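Local coordinates for protein PH0300 (PDB 5MKP) that catalyses the ATP-dependent 2-thiolation of 5-methyluridine at position 54 in the T loop of tRNA, with a [4Fe-4S] cluster that probably carries the sulfur, at residues 50-55 against 149-154. Numbering follows the deposited sequence.
Sequences DERILV and NGFDAI
Arg-52 and Leu-54 hold the ring of Phe-151 between them just ahead of strand 153-155, where that strand runs parallel to its neighbour 52-56 in the middle of the sheet. The pairing shows how parallel neighbours can be fixed by side chains as well as backbone. The guanidinium of Arg-52 stacks over one face of the ring, planes 30° apart, with CZ 4.2 Å from the Phe-151 centroid in a cation-pi contact. On the opposite face Leu-54 CD1 sits 4.0 Å from that centroid as a CH-pi partner, swung there because CG lies anti to the backbone N (chi1 -176°). The bend of the Arg-52 chain at chi3 (84°) helps bring NH2 near the Asn-149 carbonyl, and Arg-52 NH2 donates to Asn-149 O at 2.9 Å, close to the guanidinium plane. Asn-149 directly follows helix 130-148, whose end Gly-150, with its positive phi, closes in a Schellman motif. The chain then turns from helix 130-148 into strand 153-155, in the parallel, Rossmann-like alpha/beta core of the PP-loop (HUP) fold; Ala-56, which follows Val-55 on strand 52-56, binds ATP. Glu-78 on the adjacent strand forms a salt bridge with Arg-52 NH1. Backbone bonds set the register: Asp-152 N to Arg-52 O, 2.9 Å, and Leu-54 N to Ala-153 O, 2.9 Å. The Asp-152 carboxylate reaches back, OD2 accepting Arg-52 N at 3.3 Å on its anti side. Glu-51 lays its chain against Asp-152 CB, while its OE2 pairs with Lys-194.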
ATOM      1  N   ASP A  50      -0.293  20.143  -4.761  1.00 84.70           N
ATOM      2  CA  ASP A  50      -0.441  21.000  -3.578  1.00 85.45           C
ATOM      3  C   ASP A  50      -0.544  20.144  -2.291  1.00 85.28           C
ATOM      4  O   ASP A  50      -0.271  20.654  -1.198  1.00 84.90           O
ATOM      5  CB  ASP A  50      -1.673  21.940  -3.717  1.00 90.08           C
ATOM      6  CG  ASP A  50      -3.037  21.242  -3.669  1.00107.35           C
ATOM      7  OD1 ASP A  50      -3.547  20.997  -2.547  1.00108.41           O
ATOM      8  OD2 ASP A  50      -3.608  20.974  -4.753  1.00114.67           O
ATOM      9  N   GLU A  51      -0.958  18.856  -2.426  1.00 78.14           N
ATOM     10  CA  GLU A  51      -1.181  17.939  -1.301  1.00 75.78           C
ATOM     11  C   GLU A  51       0.068  17.400  -0.596  1.00 77.01           C
ATOM     12  O   GLU A  51       1.086  17.110  -1.226  1.00 75.47           O
ATOM     13  CB  GLU A  51      -2.056  16.758  -1.726  1.00 76.17           C
ATOM     14  CG  GLU A  51      -3.542  17.066  -1.720  1.00 84.57           C
ATOM     15  CD  GLU A  51      -4.422  15.920  -2.179  1.00 94.49           C
ATOM     16  OE1 GLU A  51      -4.180  15.397  -3.291  1.00 70.41           O
ATOM     17  OE2 GLU A  51      -5.371  15.564  -1.442  1.00 91.61           O
ATOM     18  N   ARG A  52      -0.053  17.255   0.737  1.00 72.29           N
ATOM     19  CA  ARG A  52       0.941  16.665   1.628  1.00 70.17           C
ATOM     20  C   ARG A  52       0.533  15.185   1.739  1.00 69.45           C
ATOM     21  O   ARG A  52      -0.499  14.857   2.345  1.00 67.90           O
ATOM     22  CB  ARG A  52       0.930  17.351   3.005  1.00 71.14           C
ATOM     23  CG  ARG A  52       2.023  18.380   3.158  1.00 85.86           C
ATOM     24  CD  ARG A  52       2.106  18.920   4.568  1.00 98.16           C
ATOM     25  NE  ARG A  52       2.908  18.071   5.453  1.00100.15           N
ATOM     26  CZ  ARG A  52       2.519  17.674   6.662  1.00107.34           C
ATOM     27  NH1 ARG A  52       3.324  16.938   7.416  1.00 86.60           N
ATOM     28  NH2 ARG A  52       1.324  18.017   7.129  1.00 94.82           N
ATOM     29  N   ILE A  53       1.321  14.315   1.089  1.00 63.05           N
ATOM     30  CA  ILE A  53       1.069  12.882   0.976  1.00 61.48           C
ATOM     31  C   ILE A  53       1.901  12.045   1.958  1.00 63.83           C
ATOM     32  O   ILE A  53       3.096  12.267   2.088  1.00 62.43           O
ATOM     33  CB  ILE A  53       1.264  12.430  -0.517  1.00 63.87           C
ATOM     34  CG1 ILE A  53       0.558  13.408  -1.504  1.00 65.15           C
ATOM     35  CG2 ILE A  53       0.787  10.999  -0.740  1.00 62.33           C
ATOM     36  CD1 ILE A  53       1.136  13.508  -2.894  1.00 64.69           C
ATOM     37  N   LEU A  54       1.256  11.079   2.637  1.00 60.82           N
ATOM     38  CA  LEU A  54       1.928  10.133   3.529  1.00 59.46           C
ATOM     39  C   LEU A  54       2.002   8.792   2.812  1.00 62.78           C
ATOM     40  O   LEU A  54       0.980   8.277   2.349  1.00 61.94           O
ATOM     41  CB  LEU A  54       1.207   9.969   4.875  1.00 59.36           C
ATOM     42  CG  LEU A  54       1.896   9.068   5.921  1.00 62.80           C
ATOM     43  CD1 LEU A  54       3.088   9.780   6.575  1.00 62.63           C
ATOM     44  CD2 LEU A  54       0.900   8.601   6.990  1.00 63.41           C
ATOM     45  N   VAL A  55       3.212   8.248   2.676  1.00 58.93           N
ATOM     46  CA  VAL A  55       3.379   6.951   2.038  1.00 57.40           C
ATOM     47  C   VAL A  55       3.608   5.936   3.153  1.00 60.62           C
ATOM     48  O   VAL A  55       4.545   6.087   3.932  1.00 58.89           O
ATOM     49  CB  VAL A  55       4.500   6.925   0.957  1.00 60.54           C
ATOM     50  CG1 VAL A  55       4.589   5.561   0.287  1.00 60.09           C
ATOM     51  CG2 VAL A  55       4.299   8.015  -0.087  1.00 60.80           C
ATOM     52  N   ASN A 149      -1.479  14.517  11.865  1.00 62.30           N
ATOM     53  CA  ASN A 149      -0.407  15.375  11.344  1.00 62.00           C
ATOM     54  C   ASN A 149      -0.826  16.204  10.134  1.00 66.04           C
ATOM     55  O   ASN A 149       0.021  16.751   9.441  1.00 64.44           O
ATOM     56  CB  ASN A 149       0.850  14.554  11.064  1.00 59.50           C
ATOM     57  CG  ASN A 149       1.544  14.179  12.329  1.00 70.35           C
ATOM     58  OD1 ASN A 149       2.242  14.994  12.934  1.00 62.41           O
ATOM     59  ND2 ASN A 149       1.283  12.982  12.806  1.00 59.54           N
ATOM     60  N   GLY A 150      -2.129  16.271   9.887  1.00 65.33           N
ATOM     61  CA  GLY A 150      -2.703  17.074   8.815  1.00 66.73           C
ATOM     62  C   GLY A 150      -2.264  16.742   7.407  1.00 70.97           C
ATOM     63  O   GLY A 150      -2.177  17.645   6.564  1.00 72.25           O
ATOM     64  N   PHE A 151      -2.000  15.441   7.135  1.00 64.32           N
ATOM     65  CA  PHE A 151      -1.678  14.975   5.798  1.00 62.06           C
ATOM     66  C   PHE A 151      -3.000  14.947   5.069  1.00 67.90           C
ATOM     67  O   PHE A 151      -4.039  14.727   5.696  1.00 68.31           O
ATOM     68  CB  PHE A 151      -1.050  13.578   5.829  1.00 61.72           C
ATOM     69  CG  PHE A 151       0.406  13.581   6.226  1.00 62.25           C
ATOM     70  CD1 PHE A 151       1.398  13.828   5.285  1.00 64.00           C
ATOM     71  CD2 PHE A 151       0.785  13.351   7.545  1.00 63.81           C
ATOM     72  CE1 PHE A 151       2.744  13.849   5.655  1.00 63.95           C
ATOM     73  CE2 PHE A 151       2.136  13.345   7.911  1.00 65.64           C
ATOM     74  CZ  PHE A 151       3.106  13.578   6.959  1.00 63.28           C
ATOM     75  N   ASP A 152      -2.977  15.208   3.766  1.00 65.01           N
ATOM     76  CA  ASP A 152      -4.193  15.285   2.973  1.00 65.17           C
ATOM     77  C   ASP A 152      -4.567  13.977   2.329  1.00 67.89           C
ATOM     78  O   ASP A 152      -5.729  13.782   1.961  1.00 69.47           O
ATOM     79  CB  ASP A 152      -4.034  16.363   1.900  1.00 68.04           C
ATOM     80  CG  ASP A 152      -3.823  17.735   2.475  1.00 80.02           C
ATOM     81  OD1 ASP A 152      -4.824  18.361   2.895  1.00 82.44           O
ATOM     82  OD2 ASP A 152      -2.659  18.188   2.507  1.00 85.90           O
ATOM     83  N   ALA A 153      -3.581  13.104   2.134  1.00 61.20           N
ATOM     84  CA  ALA A 153      -3.772  11.834   1.461  1.00 58.26           C
ATOM     85  C   ALA A 153      -2.764  10.816   1.938  1.00 60.62           C
ATOM     86  O   ALA A 153      -1.640  11.187   2.331  1.00 59.59           O
ATOM     87  CB  ALA A 153      -3.628  12.028  -0.042  1.00 58.63           C
ATOM     88  N   ILE A 154      -3.166   9.519   1.876  1.00 56.17           N
ATOM     89  CA  ILE A 154      -2.323   8.362   2.165  1.00 54.77           C
ATOM     90  C   ILE A 154      -2.152   7.605   0.858  1.00 61.14           C
ATOM     91  O   ILE A 154      -3.138   7.309   0.201  1.00 62.05           O
ATOM     92  CB  ILE A 154      -2.849   7.409   3.278  1.00 56.57           C
ATOM     93  CG1 ILE A 154      -3.068   8.113   4.603  1.00 57.04           C
ATOM     94  CG2 ILE A 154      -1.882   6.254   3.477  1.00 56.37           C
ATOM     95  CD1 ILE A 154      -4.057   7.358   5.535  1.00 63.16           C
TER
HETATM   96  O   HOH W   1      -3.047  20.997   0.840  1.00 86.02           O